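Local structure of endoglucanase (Uncultured bacterium, 3X17) at residues Met444-Ala449 / Pro456-Ala461; Lys437-Lys442 / Leu463-Tyr468. The protein hydrolyses internal beta-1,4-glucosidic bonds of cellulose as a family 9 endoglucanase, pairing an N-terminal Ig-like domain with an (alpha/alpha)6-barrel catalytic domain. All blocks are in the same frame, centred on the assembly; numbering follows the deposited sequence.

Interaction 1 (Met444-Ala449 / Pro456-Ala461)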
loop_
_atom_site.group_PDB
_atom_site.type_symbol
_atom_site.label_atom_id
_atom_site.label_comp_id
_atom_site.label_asym_id
_atom_site.label_seq_id
_atom_site.Cartn_x
_atom_site.Cartn_y
_atom_site.Cartn_z
ATOM N N MET A 444 9.410 -1.354 0.251
ATOM C CA MET A 444 9.594 -1.172 -1.188
ATOM C C MET A 444 10.928 -0.484 -1.530
ATOM O O MET A 444 11.586 -0.909 -2.441
ATOM C CB MET A 444 8.411 -0.401 -1.805
ATOM C CG MET A 444 8.440 -0.336 -3.343
ATOM S SD MET A 444 7.273 0.897 -3.979
ATOM C CE MET A 444 5.708 0.199 -3.475
ATOM N N LEU A 445 11.342 0.543 -0.795
ATOM C CA LEU A 445 12.652 1.147 -1.081
ATOM C C LEU A 445 13.822 0.197 -0.815
ATOM O O LEU A 445 14.790 0.177 -1.589
ATOM C CB LEU A 445 12.876 2.484 -0.362
ATOM C CG LEU A 445 11.795 3.563 -0.499
ATOM C CD1 LEU A 445 12.143 4.738 0.393
ATOM C CD2 LEU A 445 11.575 3.991 -1.947
ATOM N N LEU A 446 13.718 -0.617 0.236
ATOM C CA LEU A 446 14.700 -1.691 0.471
ATOM C C LEU A 446 14.758 -2.653 -0.713
ATOM O O LEU A 446 15.839 -2.934 -1.226
ATOM C CB LEU A 446 14.380 -2.480 1.744
ATOM C CG LEU A 446 14.469 -1.665 3.034
ATOM C CD1 LEU A 446 13.700 -2.360 4.159
ATOM C CD2 LEU A 446 15.930 -1.456 3.432
ATOM N N LEU A 447 13.597 -3.052 -1.225
ATOM C CA LEU A 447 13.575 -3.933 -2.356
ATOM C C LEU A 447 14.090 -3.278 -3.630
ATOM O O LEU A 447 14.611 -3.970 -4.494
ATOM C CB LEU A 447 12.186 -4.536 -2.577
ATOM C CG LEU A 447 11.701 -5.506 -1.495
ATOM C CD1 LEU A 447 10.250 -5.924 -1.742
ATOM C CD2 LEU A 447 12.618 -6.721 -1.354
ATOM N N PHE A 448 13.896 -1.974 -3.798
ATOM C CA PHE A 448 14.441 -1.310 -4.997
ATOM C C PHE A 448 15.983 -1.422 -4.985
ATOM O O PHE A 448 16.597 -1.722 -6.006
ATOM C CB PHE A 448 14.063 0.166 -5.053
ATOM C CG PHE A 448 12.638 0.437 -5.519
ATOM C CD1 PHE A 448 11.876 -0.551 -6.136
ATOM C CD2 PHE A 448 12.080 1.695 -5.360
ATOM C CE1 PHE A 448 10.571 -0.287 -6.569
ATOM C CE2 PHE A 448 10.782 1.983 -5.829
ATOM C CZ PHE A 448 10.033 0.985 -6.426
ATOM N N ALA A 449 16.577 -1.117 -3.839
ATOM C CA ALA A 449 18.022 -1.152 -3.651
ATOM C C ALA A 449 18.547 -2.582 -3.798
ATOM O O ALA A 449 19.459 -2.839 -4.579
ATOM C CB ALA A 449 18.400 -0.561 -2.254
ATOM N N PRO A 456 21.063 -9.435 1.101
ATOM C CA PRO A 456 20.122 -10.223 1.871
ATOM C C PRO A 456 19.532 -9.516 3.067
ATOM O O PRO A 456 18.400 -9.760 3.349
ATOM C CB PRO A 456 20.966 -11.403 2.295
ATOM C CG PRO A 456 21.872 -11.561 1.230
ATOM C CD PRO A 456 22.239 -10.229 0.753
ATOM N N GLU A 457 20.277 -8.675 3.755
ATOM C CA GLU A 457 19.697 -7.987 4.878
ATOM C C GLU A 457 18.574 -7.061 4.459
ATOM O O GLU A 457 17.705 -6.805 5.207
ATOM C CB GLU A 457 20.735 -7.266 5.721
ATOM C CG GLU A 457 21.344 -6.041 5.139
ATOM C CD GLU A 457 22.543 -5.558 5.926
ATOM O OE1 GLU A 457 22.891 -6.152 6.955
ATOM O OE2 GLU A 457 23.125 -4.558 5.526
ATOM N N TYR A 458 18.596 -6.562 3.247
ATOM C CA TYR A 458 17.540 -5.642 2.818
ATOM C C TYR A 458 16.257 -6.445 2.602
ATOM O O TYR A 458 15.188 -6.075 3.078
ATOM C CB TYR A 458 17.932 -4.889 1.555
ATOM C CG TYR A 458 18.830 -3.688 1.792
ATOM C CD1 TYR A 458 19.212 -3.309 3.073
ATOM C CD2 TYR A 458 19.314 -2.951 0.725
ATOM C CE1 TYR A 458 20.085 -2.233 3.274
ATOM C CE2 TYR A 458 20.148 -1.859 0.913
ATOM C CZ TYR A 458 20.527 -1.499 2.183
ATOM O OH TYR A 458 21.296 -0.367 2.352
ATOM N N GLU A 459 16.406 -7.616 1.999
ATOM C CA GLU A 459 15.274 -8.494 1.767
ATOM C C GLU A 459 14.671 -8.991 3.082
ATOM O O GLU A 459 13.433 -9.062 3.246
ATOM C CB GLU A 459 15.711 -9.665 0.899
ATOM C CG GLU A 459 14.577 -10.365 0.181
ATOM C CD GLU A 459 15.079 -11.413 -0.810
ATOM O OE1 GLU A 459 15.580 -11.027 -1.877
ATOM O OE2 GLU A 459 15.037 -12.613 -0.497
ATOM N N ARG A 460 15.537 -9.242 4.054
ATOM C CA ARG A 460 15.051 -9.571 5.385
ATOM C C ARG A 460 14.269 -8.391 5.979
ATOM O O ARG A 460 13.196 -8.587 6.551
ATOM C CB ARG A 460 16.176 -10.008 6.337
ATOM C CG ARG A 460 15.649 -10.367 7.753
ATOM C CD ARG A 460 16.781 -10.785 8.711
ATOM N NE ARG A 460 17.528 -9.626 9.215
ATOM C CZ ARG A 460 18.801 -9.350 8.912
ATOM N NH1 ARG A 460 19.486 -10.165 8.109
ATOM N NH2 ARG A 460 19.389 -8.256 9.405
ATOM N N ALA A 461 14.824 -7.186 5.864
ATOM C CA ALA A 461 14.177 -6.011 6.422
ATOM C C ALA A 461 12.829 -5.757 5.756
ATOM O O ALA A 461 11.909 -5.302 6.409
ATOM C CB ALA A 461 15.081 -4.771 6.325
#
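Leu446 and Tyr458 mark the closest backbone approach, their CA atoms 5.4 Å apart, where the helical segments Met444-Ala449 and Pro456-Ala461 run antiparallel. The axes of these segments come within 8.5 Å at a signed crossing angle of -157°, and no hydrogen bond joins them, so the contact is made by apolar side chains. Leu446 and Tyr458 carry much of it, Leu446 by splitting its two methyls between two partners. CD2 sits over one face of the Tyr458 ring, 4.2 Å from the ring centroid and 26° off the normal, a CH-pi contact in which the two side chains cross at about a right angle. The other branch, CD1, presses against Ala461 CB at 3.5 Å, one helical turn further along. Tyr458 has CG anti to its own carbonyl carbon (chi1 -81°), which turns the ring toward the facing helix, where Ala449 CB meets CE2 at 3.8 Å. Ala449 and Ala461 are the small residues against which the tyrosine ring and the leucine pack. Leu447 CD2 lies at the margin, near Glu459 CG. In the catalytic domain the pair is an antiparallel helical hairpin, flanked by helix 396-418, whose Ala410, Arg411 and Phe414 meet Tyr458, and by helix 543-558, which touches Leu447 through His555 and Glu459 through Phe556.

Interaction 2 (Lys437-Lys442 / Leu463-Tyr468)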
loop_
_atom_site.group_PDB
_atom_site.type_symbol
_atom_site.label_atom_id
_atom_site.label_comp_id
_atom_site.label_asym_id
_atom_site.label_seq_id
_atom_site.Cartn_x
_atom_site.Cartn_y
_atom_site.Cartn_z
ATOM N N LYS A 437 1.158 1.745 5.817
ATOM C CA LYS A 437 1.490 1.931 4.418
ATOM C C LYS A 437 2.946 2.408 4.280
ATOM O O LYS A 437 3.715 1.923 3.433
ATOM C CB LYS A 437 0.517 2.935 3.790
ATOM C CG LYS A 437 0.807 3.264 2.313
ATOM C CD LYS A 437 1.785 4.395 2.209
ATOM C CE LYS A 437 1.191 5.692 2.802
ATOM N NZ LYS A 437 1.707 6.903 2.034
ATOM N N GLU A 438 3.307 3.367 5.116
ATOM C CA GLU A 438 4.662 3.915 5.179
ATOM C C GLU A 438 5.725 2.840 5.477
ATOM O O GLU A 438 6.787 2.820 4.839
ATOM C CB GLU A 438 4.715 5.057 6.225
ATOM C CG GLU A 438 6.096 5.656 6.428
ATOM C CD GLU A 438 6.124 6.817 7.430
ATOM O OE1 GLU A 438 5.092 7.514 7.604
ATOM O OE2 GLU A 438 7.211 7.071 7.988
ATOM N N ALA A 439 5.406 1.911 6.382
ATOM C CA ALA A 439 6.280 0.757 6.645
ATOM C C ALA A 439 6.498 -0.025 5.361
ATOM O O ALA A 439 7.634 -0.385 5.018
ATOM C CB ALA A 439 5.676 -0.151 7.691
ATOM N N LEU A 440 5.402 -0.376 4.706
ATOM C CA LEU A 440 5.504 -1.250 3.553
ATOM C C LEU A 440 6.165 -0.520 2.387
ATOM O O LEU A 440 6.928 -1.121 1.621
ATOM C CB LEU A 440 4.136 -1.801 3.172
ATOM C CG LEU A 440 3.629 -2.974 4.021
ATOM C CD1 LEU A 440 2.112 -3.106 3.810
ATOM C CD2 LEU A 440 4.328 -4.300 3.631
ATOM N N ALA A 441 5.882 0.774 2.249
ATOM C CA ALA A 441 6.499 1.599 1.208
ATOM C C ALA A 441 8.012 1.699 1.440
ATOM O O ALA A 441 8.769 1.798 0.480
ATOM C CB ALA A 441 5.882 3.003 1.196
ATOM N N LYS A 442 8.431 1.757 2.703
ATOM C CA LYS A 442 9.854 1.682 3.038
ATOM C C LYS A 442 10.447 0.300 2.767
ATOM O O LYS A 442 11.608 0.187 2.375
ATOM C CB LYS A 442 10.118 2.085 4.493
ATOM C CG LYS A 442 9.975 3.568 4.761
ATOM C CD LYS A 442 10.073 3.870 6.290
ATOM C CE LYS A 442 10.273 5.389 6.521
ATOM N NZ LYS A 442 10.453 5.733 7.982
ATOM N N LEU A 463 10.929 -8.177 4.378
ATOM C CA LEU A 463 10.044 -9.235 4.884
ATOM C C LEU A 463 9.485 -8.836 6.244
ATOM O O LEU A 463 8.321 -9.110 6.561
ATOM C CB LEU A 463 10.785 -10.569 5.032
ATOM C CG LEU A 463 9.991 -11.727 5.642
ATOM C CD1 LEU A 463 8.707 -11.994 4.789
ATOM C CD2 LEU A 463 10.871 -12.984 5.630
ATOM N N ALA A 464 10.328 -8.199 7.040
ATOM C CA ALA A 464 9.952 -7.800 8.392
ATOM C C ALA A 464 8.754 -6.828 8.387
ATOM O O ALA A 464 8.089 -6.640 9.425
ATOM C CB ALA A 464 11.150 -7.163 9.088
ATOM N N GLN A 465 8.501 -6.188 7.249
ATOM C CA GLN A 465 7.339 -5.275 7.155
ATOM C C GLN A 465 6.031 -6.040 6.942
ATOM O O GLN A 465 4.992 -5.691 7.523
ATOM C CB GLN A 465 7.522 -4.247 6.034
ATOM C CG GLN A 465 8.786 -3.462 6.178
ATOM C CD GLN A 465 9.056 -3.098 7.624
ATOM O OE1 GLN A 465 8.156 -2.591 8.328
ATOM N NE2 GLN A 465 10.296 -3.373 8.098
ATOM N N LEU A 466 6.107 -7.121 6.171
ATOM C CA LEU A 466 5.028 -8.096 6.156
ATOM C C LEU A 466 4.797 -8.750 7.520
ATOM O O LEU A 466 3.660 -8.818 7.971
ATOM C CB LEU A 466 5.239 -9.141 5.068
ATOM C CG LEU A 466 5.233 -8.657 3.618
ATOM C CD1 LEU A 466 5.792 -9.737 2.711
ATOM C CD2 LEU A 466 3.790 -8.378 3.179
ATOM N N ASP A 467 5.847 -9.242 8.177
ATOM C CA ASP A 467 5.666 -9.838 9.513
ATOM C C ASP A 467 4.977 -8.857 10.448
ATOM O O ASP A 467 4.168 -9.255 11.284
ATOM C CB ASP A 467 6.992 -10.302 10.162
ATOM C CG ASP A 467 7.705 -11.420 9.362
ATOM O OD1 ASP A 467 7.038 -12.242 8.662
ATOM O OD2 ASP A 467 8.945 -11.519 9.501
ATOM N N TYR A 468 5.386 -7.598 10.363
ATOM C CA TYR A 468 4.908 -6.576 11.278
ATOM C C TYR A 468 3.411 -6.280 11.099
ATOM O O TYR A 468 2.657 -6.281 12.081
ATOM C CB TYR A 468 5.723 -5.289 11.140
ATOM C CG TYR A 468 5.082 -4.108 11.840
ATOM C CD1 TYR A 468 5.285 -3.886 13.203
ATOM C CD2 TYR A 468 4.374 -3.147 11.120
ATOM C CE1 TYR A 468 4.697 -2.793 13.842
ATOM C CE2 TYR A 468 3.838 -2.031 11.745
ATOM C CZ TYR A 468 3.978 -1.871 13.108
ATOM O OH TYR A 468 3.382 -0.792 13.737
#
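Gln465 NE2 is gripped by two backbone carbonyls, Ala461 O one turn earlier in its own helix and Gly423 O from the chain before helix 435-452, and this double hold fixes the amide where it meets Ala439. The chain of Gln465 bends at chi2 (-40°), folding the amide back toward the preceding turn while CG is left against Ala439 O at 3.5 Å. On the other end of the amide, OE1 lies 3.5 Å from Ala439 CB; it is buried here without a hydrogen-bonding partner in the model. Leu440 passes Gln465 in the opposite direction, bringing CD2 to 4.0 Å from Gln465 CB, and the same methyl reaches Leu466 CD2 at 4.1 Å. The segments Lys437-Lys442 and Leu463-Tyr468 belong to two neighbouring antiparallel helices of the (alpha/alpha)6 barrel, their axes 8.8 Å apart at closest approach and crossing at -158°. Leu440 and Gln465 lie at the nearest point, with CA atoms 5.7 Å apart, and the small Ala439 is consistent with the close approach of Gln465 CG to the facing carbonyl. Were Gln465 cut back to an alanine, the carbonyls of Ala461 and Gly423 would probably lose their amide donor and a gap would open beside Ala439. Helix 543-558 borders the leucine side, with Leu549 against Leu440 and Phe556 against Leu466. Away from Lys437-Lys442, Asp467 hydrogen-bonds through its carboxylate to Asn21 and Gln32, side chains from the N-terminal part of the chain that contains the Ig-like domain.

How the interactions relate
Followed from the N terminus, the chain runs down helix 435-452 through Lys437-Lys442 and then Met444-Ala449, turns, and returns along helix 456-469 through Pro456-Ala461 and Leu463-Tyr468. Interaction 1 closes the short inner loop near the turn, with six residues between its segments; interaction 2 closes the wider loop around it, so the first is nested within the second. Their centres are 10 Å apart, and together they zip the same two helices along successive turns. The centre of interaction 1 lies about 16 Å from the centre of the chain, that of interaction 2 about 9 Å, and helices 396-418 and 543-558 touch segments of both.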